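Local coordinates for protein membrane-bound lytic murein transglycosylase A (Burkholderia pseudomallei, PDB 6QK4) that probably cleaves the glycosidic bond between MurNAc and GlcNAc in peptidoglycan as a lytic transglycosylase, leaving a 1,6-anhydro bond on the MurNAc residue, at residues 62-67 / 85-90; 124-129 / 148-153; 292-297 / 332-337. One frame throughout, in Å; residues are numbered along the deposited sequence.

Interaction 1 (62-67 / 85-90); sequences QRACAA and TYFTPF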
ATOM      1  N   GLN A  62      20.786 -17.040 -10.435  1.00 24.40           N
ATOM      2  CA  GLN A  62      20.308 -18.190 -11.195  1.00 22.71           C
ATOM      3  C   GLN A  62      20.081 -19.397 -10.298  1.00 23.62           C
ATOM      4  O   GLN A  62      19.059 -20.081 -10.423  1.00 25.53           O
ATOM      5  CB  GLN A  62      21.332 -18.534 -12.316  1.00 23.97           C
ATOM      6  CG  GLN A  62      21.333 -17.578 -13.453  1.00 31.83           C
ATOM      7  CD  GLN A  62      22.455 -17.908 -14.490  1.00 38.71           C
ATOM      8  OE1 GLN A  62      23.055 -19.004 -14.448  1.00 42.01           O
ATOM      9  NE2 GLN A  62      22.722 -16.966 -15.411  1.00 41.33           N
ATOM     10  N   ARG A  63      21.049 -19.730  -9.435  1.00 23.79           N
ATOM     11  CA  ARG A  63      20.885 -20.922  -8.621  1.00 26.65           C
ATOM     12  C   ARG A  63      19.745 -20.771  -7.632  1.00 28.83           C
ATOM     13  O   ARG A  63      18.990 -21.720  -7.407  1.00 25.59           O
ATOM     14  CB  ARG A  63      22.153 -21.241  -7.833  1.00 28.57           C
ATOM     15  CG  ARG A  63      23.272 -21.815  -8.690  1.00 39.65           C
ATOM     16  CD  ARG A  63      24.524 -21.885  -7.804  1.00 49.00           C
ATOM     17  NE  ARG A  63      24.308 -22.666  -6.576  1.00 56.67           N
ATOM     18  CZ  ARG A  63      24.327 -22.171  -5.331  1.00 61.91           C
ATOM     19  NH1 ARG A  63      24.543 -20.869  -5.109  1.00 63.79           N
ATOM     20  NH2 ARG A  63      24.115 -22.983  -4.297  1.00 61.65           N
ATOM     21  N   ALA A  64      19.681 -19.635  -6.942  1.00 25.76           N
ATOM     22  CA  ALA A  64      18.611 -19.449  -5.961  1.00 23.90           C
ATOM     23  C   ALA A  64      17.236 -19.526  -6.615  1.00 22.23           C
ATOM     24  O   ALA A  64      16.299 -20.112  -6.037  1.00 23.77           O
ATOM     25  CB  ALA A  64      18.766 -18.103  -5.230  1.00 27.46           C
ATOM     26  N   CYS A  65      17.074 -18.874  -7.780  1.00 23.40           N
ATOM     27  CA  CYS A  65      15.798 -18.887  -8.481  1.00 23.78           C
ATOM     28  C   CYS A  65      15.441 -20.286  -8.971  1.00 28.23           C
ATOM     29  O   CYS A  65      14.280 -20.707  -8.869  1.00 29.17           O
ATOM     30  CB  CYS A  65      15.811 -17.895  -9.626  1.00 24.50           C
ATOM     31  SG  CYS A  65      15.473 -16.235  -8.933  1.00 27.99           S
ATOM     32  N   ALA A  66      16.428 -21.048  -9.454  1.00 26.62           N
ATOM     33  CA  ALA A  66      16.141 -22.439  -9.823  1.00 25.96           C
ATOM     34  C   ALA A  66      15.613 -23.242  -8.626  1.00 26.13           C
ATOM     35  O   ALA A  66      14.625 -23.981  -8.751  1.00 29.83           O
ATOM     36  CB  ALA A  66      17.388 -23.092 -10.452  1.00 27.74           C
ATOM     37  N   ALA A  67      16.247 -23.109  -7.457  1.00 26.71           N
ATOM     38  CA  ALA A  67      15.776 -23.818  -6.271  1.00 26.60           C
ATOM     39  C   ALA A  67      14.429 -23.291  -5.833  1.00 27.79           C
ATOM     40  O   ALA A  67      13.578 -24.054  -5.364  1.00 27.64           O
ATOM     41  CB  ALA A  67      16.791 -23.682  -5.142  1.00 25.81           C
ATOM     42  N   THR A  85      19.861 -21.174   3.459  1.00 26.65           N
ATOM     43  CA  THR A  85      20.856 -21.864   2.653  1.00 25.30           C
ATOM     44  C   THR A  85      21.342 -21.019   1.482  1.00 26.82           C
ATOM     45  O   THR A  85      22.530 -21.066   1.139  1.00 27.63           O
ATOM     46  CB  THR A  85      20.251 -23.186   2.110  1.00 22.77           C
ATOM     47  OG1 THR A  85      19.957 -24.072   3.192  1.00 31.35           O
ATOM     48  CG2 THR A  85      21.166 -23.898   1.108  1.00 32.84           C
ATOM     49  N   TYR A  86      20.445 -20.259   0.823  1.00 24.38           N
ATOM     50  CA  TYR A  86      20.818 -19.573  -0.401  1.00 22.12           C
ATOM     51  C   TYR A  86      21.164 -18.107  -0.209  1.00 22.08           C
ATOM     52  O   TYR A  86      21.675 -17.491  -1.155  1.00 24.87           O
ATOM     53  CB  TYR A  86      19.707 -19.724  -1.447  1.00 24.39           C
ATOM     54  CG  TYR A  86      19.750 -21.097  -2.071  1.00 25.05           C
ATOM     55  CD1 TYR A  86      19.087 -22.176  -1.484  1.00 28.81           C
ATOM     56  CD2 TYR A  86      20.437 -21.306  -3.268  1.00 28.43           C
ATOM     57  CE1 TYR A  86      19.139 -23.488  -2.088  1.00 30.25           C
ATOM     58  CE2 TYR A  86      20.491 -22.583  -3.847  1.00 34.28           C
ATOM     59  CZ  TYR A  86      19.834 -23.652  -3.239  1.00 36.18           C
ATOM     60  OH  TYR A  86      19.863 -24.925  -3.800  1.00 39.08           O
ATOM     61  N   PHE A  87      20.918 -17.538   0.989  1.00 21.01           N
ATOM     62  CA  PHE A  87      21.117 -16.110   1.180  1.00 18.46           C
ATOM     63  C   PHE A  87      21.854 -15.867   2.470  1.00 21.66           C
ATOM     64  O   PHE A  87      21.757 -16.655   3.419  1.00 27.04           O
ATOM     65  CB  PHE A  87      19.736 -15.316   1.258  1.00 21.50           C
ATOM     66  CG  PHE A  87      18.976 -15.332  -0.039  1.00 21.17           C
ATOM     67  CD1 PHE A  87      18.151 -16.404  -0.352  1.00 21.15           C
ATOM     68  CD2 PHE A  87      19.100 -14.273  -0.919  1.00 19.54           C
ATOM     69  CE1 PHE A  87      17.470 -16.476  -1.619  1.00 21.15           C
ATOM     70  CE2 PHE A  87      18.449 -14.290  -2.194  1.00 23.24           C
ATOM     71  CZ  PHE A  87      17.584 -15.420  -2.527  1.00 22.39           C
ATOM     72  N   THR A  88      22.578 -14.759   2.502  1.00 22.92           N
ATOM     73  CA  THR A  88      23.154 -14.232   3.721  1.00 24.47           C
ATOM     74  C   THR A  88      22.457 -12.935   4.116  1.00 20.71           C
ATOM     75  O   THR A  88      22.321 -12.042   3.267  1.00 21.87           O
ATOM     76  CB  THR A  88      24.663 -13.972   3.515  1.00 27.68           C
ATOM     77  OG1 THR A  88      25.312 -15.242   3.270  1.00 27.73           O
ATOM     78  CG2 THR A  88      25.296 -13.405   4.806  1.00 27.58           C
ATOM     79  N   PRO A  89      22.080 -12.764   5.375  1.00 22.58           N
ATOM     80  CA  PRO A  89      21.508 -11.478   5.788  1.00 22.89           C
ATOM     81  C   PRO A  89      22.562 -10.461   6.224  1.00 24.79           C
ATOM     82  O   PRO A  89      23.543 -10.790   6.889  1.00 24.16           O
ATOM     83  CB  PRO A  89      20.601 -11.894   6.963  1.00 23.78           C
ATOM     84  CG  PRO A  89      21.415 -13.074   7.656  1.00 21.81           C
ATOM     85  CD  PRO A  89      22.193 -13.728   6.491  1.00 21.58           C
ATOM     86  N   PHE A  90      22.340  -9.185   5.866  1.00 19.56           N
ATOM     87  CA  PHE A  90      23.257  -8.100   6.206  1.00 20.13           C
ATOM     88  C   PHE A  90      22.492  -7.047   6.979  1.00 24.04           C
ATOM     89  O   PHE A  90      21.576  -6.419   6.433  1.00 23.13           O
ATOM     90  CB  PHE A  90      23.886  -7.418   4.989  1.00 20.03           C
ATOM     91  CG  PHE A  90      24.914  -8.280   4.273  1.00 21.78           C
ATOM     92  CD1 PHE A  90      24.484  -9.376   3.550  1.00 20.92           C
ATOM     93  CD2 PHE A  90      26.299  -7.968   4.283  1.00 23.76           C
ATOM     94  CE1 PHE A  90      25.379 -10.204   2.886  1.00 23.44           C
ATOM     95  CE2 PHE A  90      27.196  -8.791   3.572  1.00 25.69           C
ATOM     96  CZ  PHE A  90      26.722  -9.910   2.903  1.00 24.85           C
TER
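The Tyr86 ring lies against helix 62-68 and is met by three of its residues. CE2 of the ring sits over one face of the Arg63 guanidinium, 3.7 Å from NH2, and the two planes are 29° apart, so the groups overlap at an inclination instead of stacking flat. Arg63, Ala64 and Ala67 all reach the ring obliquely, and the Phe82 ring meets it too. The motif is a helix packed against the C-terminal end of the next one: helix 76-86 finishes with Tyr86, and Phe87 is the first residue to leave helical geometry and enters strand 87-92. The backbones are nearest at Ala64 and Tyr86, whose CA atoms are 6.0 Å apart. With CG anti to the carbonyl carbon (chi1 -77°), the Tyr86 ring is carried toward helix 62-68 and passes Ala64 and Ala67, three residues apart. CD2 meets CA of Ala64 at 3.7 Å. Arg63 reaches over: its chain bends at chi3 (56°), which turns the guanidinium back to the tyrosine. No hydrogen bond joins the segments; van der Waals packing of the alanines and the inclined guanidinium-ring contact make the interface. Cys65 points away from the tyrosine and forms the disulfide with Cys52, fastening the back of the helix to helix 44-55. Phe87, whose ring also meets Trp61 edge-to-face, adds the second aromatic contact, with CZ 4.0 Å from CB of Ala64. At the far end of the tyrosine, CB of Ala67 is 3.6 Å from both CZ and OH of Tyr86.

Interaction 2 (124-129 / 148-153); sequences ALYRWP and GALSGN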
ATOM      1  N   ALA A 124     -20.966   8.101  -8.983  1.00 31.55           N
ATOM      2  CA  ALA A 124     -20.062   8.125 -10.134  1.00 32.26           C
ATOM      3  C   ALA A 124     -18.637   8.511  -9.757  1.00 29.49           C
ATOM      4  O   ALA A 124     -18.430   9.372  -8.900  1.00 33.67           O
ATOM      5  CB  ALA A 124     -20.549   9.135 -11.176  1.00 32.75           C
ATOM      6  N   LEU A 125     -17.670   7.892 -10.427  1.00 30.71           N
ATOM      7  CA  LEU A 125     -16.345   8.473 -10.614  1.00 31.58           C
ATOM      8  C   LEU A 125     -16.350   9.251 -11.935  1.00 34.09           C
ATOM      9  O   LEU A 125     -16.954   8.817 -12.917  1.00 36.19           O
ATOM     10  CB  LEU A 125     -15.260   7.382 -10.634  1.00 29.37           C
ATOM     11  CG  LEU A 125     -15.309   6.365  -9.487  1.00 29.25           C
ATOM     12  CD1 LEU A 125     -14.124   5.338  -9.610  1.00 28.92           C
ATOM     13  CD2 LEU A 125     -15.292   7.093  -8.154  1.00 27.24           C
ATOM     14  N   TYR A 126     -15.645  10.384 -11.980  1.00 32.47           N
ATOM     15  CA  TYR A 126     -15.688  11.269 -13.151  1.00 33.40           C
ATOM     16  C   TYR A 126     -14.345  11.430 -13.839  1.00 36.82           C
ATOM     17  O   TYR A 126     -13.306  11.525 -13.168  1.00 33.83           O
ATOM     18  CB  TYR A 126     -16.160  12.653 -12.741  1.00 32.35           C
ATOM     19  CG  TYR A 126     -17.537  12.661 -12.206  1.00 33.28           C
ATOM     20  CD1 TYR A 126     -18.636  12.852 -13.065  1.00 37.07           C
ATOM     21  CD2 TYR A 126     -17.772  12.523 -10.851  1.00 29.89           C
ATOM     22  CE1 TYR A 126     -19.915  12.882 -12.574  1.00 37.34           C
ATOM     23  CE2 TYR A 126     -19.065  12.539 -10.372  1.00 35.38           C
ATOM     24  CZ  TYR A 126     -20.116  12.712 -11.241  1.00 35.72           C
ATOM     25  OH  TYR A 126     -21.393  12.709 -10.720  1.00 37.20           O
ATOM     26  N   ARG A 127     -14.355  11.430 -15.182  1.00 35.78           N
ATOM     27  CA  ARG A 127     -13.196  11.884 -15.942  1.00 40.49           C
ATOM     28  C   ARG A 127     -13.076  13.403 -15.862  1.00 42.20           C
ATOM     29  O   ARG A 127     -14.001  14.110 -15.435  1.00 42.75           O
ATOM     30  CB  ARG A 127     -13.300  11.516 -17.418  1.00 46.15           C
ATOM     31  CG  ARG A 127     -13.562  10.081 -17.696  1.00 53.34           C
ATOM     32  CD  ARG A 127     -13.736   9.843 -19.208  1.00 61.23           C
ATOM     33  NE  ARG A 127     -14.998   9.159 -19.489  1.00 66.50           N
ATOM     34  CZ  ARG A 127     -15.097   7.883 -19.875  1.00 68.79           C
ATOM     35  NH1 ARG A 127     -14.007   7.133 -20.047  1.00 67.87           N
ATOM     36  NH2 ARG A 127     -16.295   7.355 -20.094  1.00 70.61           N
ATOM     37  N   TRP A 128     -11.931  13.914 -16.309  1.00 42.15           N
ATOM     38  CA  TRP A 128     -11.813  15.359 -16.445  1.00 45.93           C
ATOM     39  C   TRP A 128     -12.923  15.859 -17.384  1.00 44.45           C
ATOM     40  O   TRP A 128     -13.152  15.262 -18.444  1.00 45.59           O
ATOM     41  CB  TRP A 128     -10.422  15.737 -16.964  1.00 48.09           C
ATOM     42  CG  TRP A 128     -10.216  17.223 -17.056  1.00 48.61           C
ATOM     43  CD1 TRP A 128     -10.445  18.009 -18.153  1.00 48.45           C
ATOM     44  CD2 TRP A 128      -9.764  18.105 -16.016  1.00 48.73           C
ATOM     45  NE1 TRP A 128     -10.154  19.316 -17.864  1.00 49.20           N
ATOM     46  CE2 TRP A 128      -9.739  19.408 -16.561  1.00 48.90           C
ATOM     47  CE3 TRP A 128      -9.374  17.922 -14.688  1.00 49.76           C
ATOM     48  CZ2 TRP A 128      -9.330  20.521 -15.830  1.00 48.88           C
ATOM     49  CZ3 TRP A 128      -8.968  19.026 -13.954  1.00 51.21           C
ATOM     50  CH2 TRP A 128      -8.960  20.321 -14.529  1.00 50.56           C
ATOM     51  N   PRO A 129     -13.666  16.896 -17.007  1.00 47.21           N
ATOM     52  CA  PRO A 129     -14.847  17.285 -17.790  1.00 49.80           C
ATOM     53  C   PRO A 129     -14.428  17.858 -19.137  1.00 55.41           C
ATOM     54  O   PRO A 129     -13.571  18.745 -19.209  1.00 56.26           O
ATOM     55  CB  PRO A 129     -15.528  18.345 -16.918  1.00 47.08           C
ATOM     56  CG  PRO A 129     -14.936  18.214 -15.578  1.00 48.32           C
ATOM     57  CD  PRO A 129     -13.519  17.692 -15.791  1.00 45.53           C
ATOM     58  N   GLY A 148     -23.720  21.136 -12.931  1.00 42.04           N
ATOM     59  CA  GLY A 148     -23.972  20.379 -14.141  1.00 40.95           C
ATOM     60  C   GLY A 148     -22.744  20.106 -15.008  1.00 39.44           C
ATOM     61  O   GLY A 148     -22.819  19.288 -15.946  1.00 41.37           O
ATOM     62  N   ALA A 149     -21.629  20.779 -14.733  1.00 41.92           N
ATOM     63  CA  ALA A 149     -20.401  20.587 -15.483  1.00 43.25           C
ATOM     64  C   ALA A 149     -19.916  19.139 -15.471  1.00 43.41           C
ATOM     65  O   ALA A 149     -19.188  18.743 -16.391  1.00 43.67           O
ATOM     66  CB  ALA A 149     -19.330  21.518 -14.920  1.00 41.71           C
ATOM     67  N   LEU A 150     -20.298  18.327 -14.480  1.00 39.28           N
ATOM     68  CA  LEU A 150     -19.808  16.939 -14.477  1.00 35.85           C
ATOM     69  C   LEU A 150     -20.709  15.962 -15.227  1.00 39.84           C
ATOM     70  O   LEU A 150     -20.240  14.881 -15.623  1.00 42.85           O
ATOM     71  CB  LEU A 150     -19.621  16.447 -13.041  1.00 35.30           C
ATOM     72  CG  LEU A 150     -18.627  17.256 -12.199  1.00 37.95           C
ATOM     73  CD1 LEU A 150     -18.454  16.624 -10.814  1.00 36.45           C
ATOM     74  CD2 LEU A 150     -17.273  17.509 -12.877  1.00 34.90           C
ATOM     75  N   SER A 151     -21.969  16.324 -15.469  1.00 39.34           N
ATOM     76  CA  SER A 151     -22.914  15.424 -16.121  1.00 43.73           C
ATOM     77  C   SER A 151     -22.387  14.945 -17.468  1.00 43.28           C
ATOM     78  O   SER A 151     -21.826  15.726 -18.242  1.00 43.41           O
ATOM     79  CB  SER A 151     -24.251  16.135 -16.328  1.00 48.72           C
ATOM     80  OG  SER A 151     -24.728  16.638 -15.100  1.00 54.77           O
ATOM     81  N   GLY A 152     -22.562  13.645 -17.743  1.00 41.73           N
ATOM     82  CA  GLY A 152     -22.043  13.038 -18.945  1.00 39.61           C
ATOM     83  C   GLY A 152     -20.562  12.742 -18.928  1.00 43.45           C
ATOM     84  O   GLY A 152     -20.058  12.177 -19.900  1.00 44.55           O
ATOM     85  N   ASN A 153     -19.830  13.119 -17.871  1.00 40.36           N
ATOM     86  CA  ASN A 153     -18.410  12.821 -17.789  1.00 40.56           C
ATOM     87  C   ASN A 153     -18.130  11.651 -16.853  1.00 41.02           C
ATOM     88  O   ASN A 153     -17.011  11.521 -16.344  1.00 41.71           O
ATOM     89  CB  ASN A 153     -17.640  14.067 -17.353  1.00 42.76           C
ATOM     90  CG  ASN A 153     -17.653  15.166 -18.421  1.00 43.85           C
ATOM     91  OD1 ASN A 153     -16.979  15.058 -19.451  1.00 46.34           O
ATOM     92  ND2 ASN A 153     -18.426  16.211 -18.177  1.00 45.26           N
TER
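The carbonyl oxygen of Asn153 accepts one hydrogen bond from segment 124-129 and has a CA-H...O contact beside it. Arg127 N gives the bond, 2.9 Å long, approaching almost straight off the carbonyl (C=O...N angle 176°) but bent at the hydrogen (148°); CA of Tyr126 makes the other contact at 3.5 Å. This lies at the end of the antiparallel pairing of strands 123-126 and 154-158, within the MltA specific insert domain. Segment 148-153 reaches that strand through two overlapping beta turns, type I from Gly148 to Ser151 and type II from Leu150 to Asn153; positive phi at Gly152 fits the second. The Asn153 side chain lies across Pro129, with OD1 3.5 Å from Pro129 CA. OD1 also accepts a hydrogen bond from Ala130 N, and ND2 makes a weak one back to Leu150 O, which would restrain the amide's rotation.

The apolar half centres on Leu150, whose two methyl branches part. CD1 stands over the centre of one Tyr126 face, 4.0 Å from the centroid and 6° off the normal, a CH-pi contact; Ala124 CB lies over the opposite face, nearer the rim. Both side chains also touch Met145 of helix 141-147, Phe241 of strand 240-244 and Phe239 just before that strand, joining these elements. The other branch runs beside the proline, Leu150 CD2 being 3.6 Å from Pro129 CG.

Interaction 3 (292-297 / 332-337); sequences RPMTNA and AGRMKQ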
ATOM      1  N   ARG A 292       2.816  -3.460  14.458  1.00 26.53           N
ATOM      2  CA  ARG A 292       1.536  -3.285  13.760  1.00 27.56           C
ATOM      3  C   ARG A 292       0.905  -1.956  14.140  1.00 27.27           C
ATOM      4  O   ARG A 292       0.909  -1.589  15.302  1.00 26.84           O
ATOM      5  CB  ARG A 292       0.574  -4.385  14.146  1.00 29.71           C
ATOM      6  CG  ARG A 292       1.014  -5.766  13.829  1.00 37.92           C
ATOM      7  CD  ARG A 292      -0.210  -6.671  13.762  1.00 43.07           C
ATOM      8  NE  ARG A 292       0.221  -7.894  13.117  1.00 50.40           N
ATOM      9  CZ  ARG A 292      -0.046  -8.205  11.864  1.00 52.22           C
ATOM     10  NH1 ARG A 292      -0.812  -7.399  11.140  1.00 53.24           N
ATOM     11  NH2 ARG A 292       0.408  -9.346  11.365  1.00 54.25           N
ATOM     12  N   PRO A 293       0.258  -1.294  13.198  1.00 25.57           N
ATOM     13  CA  PRO A 293      -0.200   0.083  13.444  1.00 29.74           C
ATOM     14  C   PRO A 293      -1.246   0.255  14.544  1.00 36.41           C
ATOM     15  O   PRO A 293      -1.224   1.281  15.242  1.00 42.04           O
ATOM     16  CB  PRO A 293      -0.773   0.507  12.076  1.00 29.07           C
ATOM     17  CG  PRO A 293      -0.812  -0.737  11.212  1.00 29.26           C
ATOM     18  CD  PRO A 293       0.215  -1.701  11.777  1.00 24.95           C
ATOM     19  N   MET A 294      -2.207  -0.649  14.689  1.00 30.74           N
ATOM     20  CA  MET A 294      -3.268  -0.306  15.649  1.00 37.20           C
ATOM     21  C   MET A 294      -3.049  -0.943  17.004  1.00 32.42           C
ATOM     22  O   MET A 294      -3.351  -0.337  18.045  1.00 35.26           O
ATOM     23  CB  MET A 294      -4.657  -0.704  15.120  1.00 52.30           C
ATOM     24  CG  MET A 294      -4.873  -0.375  13.649  1.00 67.64           C
ATOM     25  SD  MET A 294      -5.453   1.319  13.468  1.00 78.53           S
ATOM     26  CE  MET A 294      -7.034   1.110  12.675  1.00 81.03           C
ATOM     27  N   THR A 295      -2.470  -2.127  17.015  1.00 27.85           N
ATOM     28  CA  THR A 295      -2.235  -2.819  18.275  1.00 28.26           C
ATOM     29  C   THR A 295      -0.843  -2.614  18.810  1.00 26.88           C
ATOM     30  O   THR A 295      -0.574  -2.994  19.962  1.00 28.66           O
ATOM     31  CB  THR A 295      -2.408  -4.313  18.106  1.00 32.92           C
ATOM     32  OG1 THR A 295      -1.396  -4.757  17.183  1.00 30.97           O
ATOM     33  CG2 THR A 295      -3.817  -4.608  17.534  1.00 33.86           C
ATOM     34  N   ASN A 296       0.096  -2.117  17.983  1.00 26.48           N
ATOM     35  CA  ASN A 296       1.488  -1.938  18.368  1.00 28.11           C
ATOM     36  C   ASN A 296       2.203  -3.257  18.665  1.00 26.84           C
ATOM     37  O   ASN A 296       3.281  -3.258  19.236  1.00 25.83           O
ATOM     38  CB  ASN A 296       1.622  -0.977  19.560  1.00 29.46           C
ATOM     39  CG  ASN A 296       2.998  -0.307  19.609  1.00 35.36           C
ATOM     40  OD1 ASN A 296       3.513   0.176  18.592  1.00 37.86           O
ATOM     41  ND2 ASN A 296       3.590  -0.270  20.797  1.00 35.69           N
ATOM     42  N   ALA A 297       1.668  -4.397  18.242  1.00 28.54           N
ATOM     43  CA  ALA A 297       2.384  -5.640  18.494  1.00 24.68           C
ATOM     44  C   ALA A 297       3.569  -5.808  17.515  1.00 23.32           C
ATOM     45  O   ALA A 297       3.565  -5.230  16.418  1.00 23.22           O
ATOM     46  CB  ALA A 297       1.433  -6.818  18.321  1.00 28.31           C
ATOM     47  N   ALA A 332      -2.871   0.688   6.534  1.00 23.71           N
ATOM     48  CA  ALA A 332      -1.897   1.539   5.864  1.00 25.03           C
ATOM     49  C   ALA A 332      -1.961   2.967   6.406  1.00 27.89           C
ATOM     50  O   ALA A 332      -0.924   3.608   6.627  1.00 26.54           O
ATOM     51  CB  ALA A 332      -2.144   1.490   4.330  1.00 23.20           C
ATOM     52  N   GLY A 333      -3.180   3.488   6.619  1.00 24.84           N
ATOM     53  CA  GLY A 333      -3.347   4.872   7.057  1.00 28.07           C
ATOM     54  C   GLY A 333      -2.736   5.181   8.405  1.00 31.14           C
ATOM     55  O   GLY A 333      -2.308   6.309   8.655  1.00 33.35           O
ATOM     56  N   ARG A 334      -2.678   4.201   9.278  1.00 25.42           N
ATOM     57  CA  ARG A 334      -2.179   4.423  10.613  1.00 25.30           C
ATOM     58  C   ARG A 334      -0.715   4.029  10.751  1.00 26.33           C
ATOM     59  O   ARG A 334      -0.170   4.151  11.839  1.00 30.81           O
ATOM     60  CB  ARG A 334      -3.014   3.626  11.612  1.00 37.73           C
ATOM     61  CG  ARG A 334      -4.522   3.941  11.583  1.00 52.51           C
ATOM     62  CD  ARG A 334      -4.809   5.416  11.879  1.00 65.92           C
ATOM     63  NE  ARG A 334      -5.463   6.089  10.743  1.00 77.71           N
ATOM     64  CZ  ARG A 334      -5.261   7.362  10.376  1.00 83.65           C
ATOM     65  NH1 ARG A 334      -4.409   8.134  11.047  1.00 85.99           N
ATOM     66  NH2 ARG A 334      -5.906   7.868   9.321  1.00 85.63           N
ATOM     67  N   MET A 335      -0.068   3.526   9.694  1.00 24.30           N
ATOM     68  CA  MET A 335       1.258   2.931   9.891  1.00 22.17           C
ATOM     69  C   MET A 335       2.322   4.027   9.844  1.00 23.83           C
ATOM     70  O   MET A 335       2.520   4.694   8.814  1.00 23.78           O
ATOM     71  CB  MET A 335       1.561   1.822   8.855  1.00 23.43           C
ATOM     72  CG  MET A 335       2.547   0.640   9.530  1.00 24.95           C
ATOM     73  SD  MET A 335       3.046  -0.214   8.154  1.00 37.17           S
ATOM     74  CE  MET A 335       4.124  -1.280   9.229  1.00 28.43           C
ATOM     75  N   LYS A 336       3.069   4.162  10.948  1.00 23.38           N
ATOM     76  CA  LYS A 336       4.152   5.142  11.016  1.00 22.02           C
ATOM     77  C   LYS A 336       5.027   4.688  12.170  1.00 18.88           C
ATOM     78  O   LYS A 336       4.903   5.174  13.309  1.00 22.17           O
ATOM     79  CB  LYS A 336       3.606   6.564  11.229  1.00 26.87           C
ATOM     80  CG  LYS A 336       4.674   7.643  11.005  1.00 29.66           C
ATOM     81  CD  LYS A 336       4.158   9.111  11.153  1.00 37.76           C
ATOM     82  CE  LYS A 336       5.413  10.001  11.353  1.00 46.67           C
ATOM     83  NZ  LYS A 336       5.193  11.394  10.902  1.00 52.48           N
ATOM     84  N   GLN A 337       5.808   3.633  11.909  1.00 19.90           N
ATOM     85  CA  GLN A 337       6.400   2.792  12.947  1.00 18.96           C
ATOM     86  C   GLN A 337       7.912   2.783  12.827  1.00 19.79           C
ATOM     87  O   GLN A 337       8.458   2.713  11.717  1.00 21.61           O
ATOM     88  CB  GLN A 337       5.903   1.302  12.858  1.00 19.74           C
ATOM     89  CG  GLN A 337       4.428   1.127  12.511  1.00 22.35           C
ATOM     90  CD  GLN A 337       3.501   1.737  13.576  1.00 25.14           C
ATOM     91  OE1 GLN A 337       2.662   2.648  13.300  1.00 22.09           O
ATOM     92  NE2 GLN A 337       3.673   1.277  14.829  1.00 24.67           N
TER
HETATM   93  O   HOH W   1       1.886   1.635  17.264  1.00 46.97           O
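Asn296 and Gln337 face each other as two side-chain amides joined through a water and by no direct hydrogen bond. The water donates to Asn296 OD1 at 2.6 Å and accepts from Gln337 NE2 at 3.0 Å, spanning a gap of 3.9 Å between OD1 and NE2; the amide planes are 69° apart. Gln337 is held at both ends of its amide. NE2 also bonds to Thr291 OG1, and OE1 turns back to accept from Lys336 N, the residue before it, at 2.8 Å. The chain bends at chi2 (-62°), bringing OE1 back toward its own backbone and near Pro293 CA.

Within the 3D domain, a family of the double-psi beta-barrel clan, segment 292-297 is the connection of the hairpin between strands 285-291 and 298-307. Backbone bonds from Arg292 N to Ala297 O and from Asn296 N to Arg292 O close it, and Thr295 OG1 accepts from Ala297 N in an ST turn. Its partner segment is where helix 326-334 gives way to strand 336-346.

Pro293 points at this junction: CB lies 3.7 Å from Arg334 O, and CD and CG rest on Met335 CG, with Trp322 touching both residues. Toward the solvent-exposed side, Met294, bent at chi2 and chi3, lays its sulfur across the Arg334 chain, so that SD closes to 3.4 Å from Arg334 CG.

How the interactions relate
Following the chain from the N terminus, the three contacts come in series, none nested in or crossing another. Interaction 1 closes a loop of 17 residues that include most of helix 76-86, and ties helix 62-68 to the junction of helix 76-86 and strand 87-92. Interaction 2 then closes 18 residues, joining the end of strand 123-126 to the turns after helix 141-147. Interaction 3 spans 34 residues, rich in strand, and joins the hairpin turn between strands 285-291 and 298-307 to the junction of helix 326-334 and strand 336-346. Strand 87-92 pairs with strand 336-346, linking interactions 1 and 3. Interaction 2 lies across the chain's centre from interaction 1, their centres about 51 Å apart.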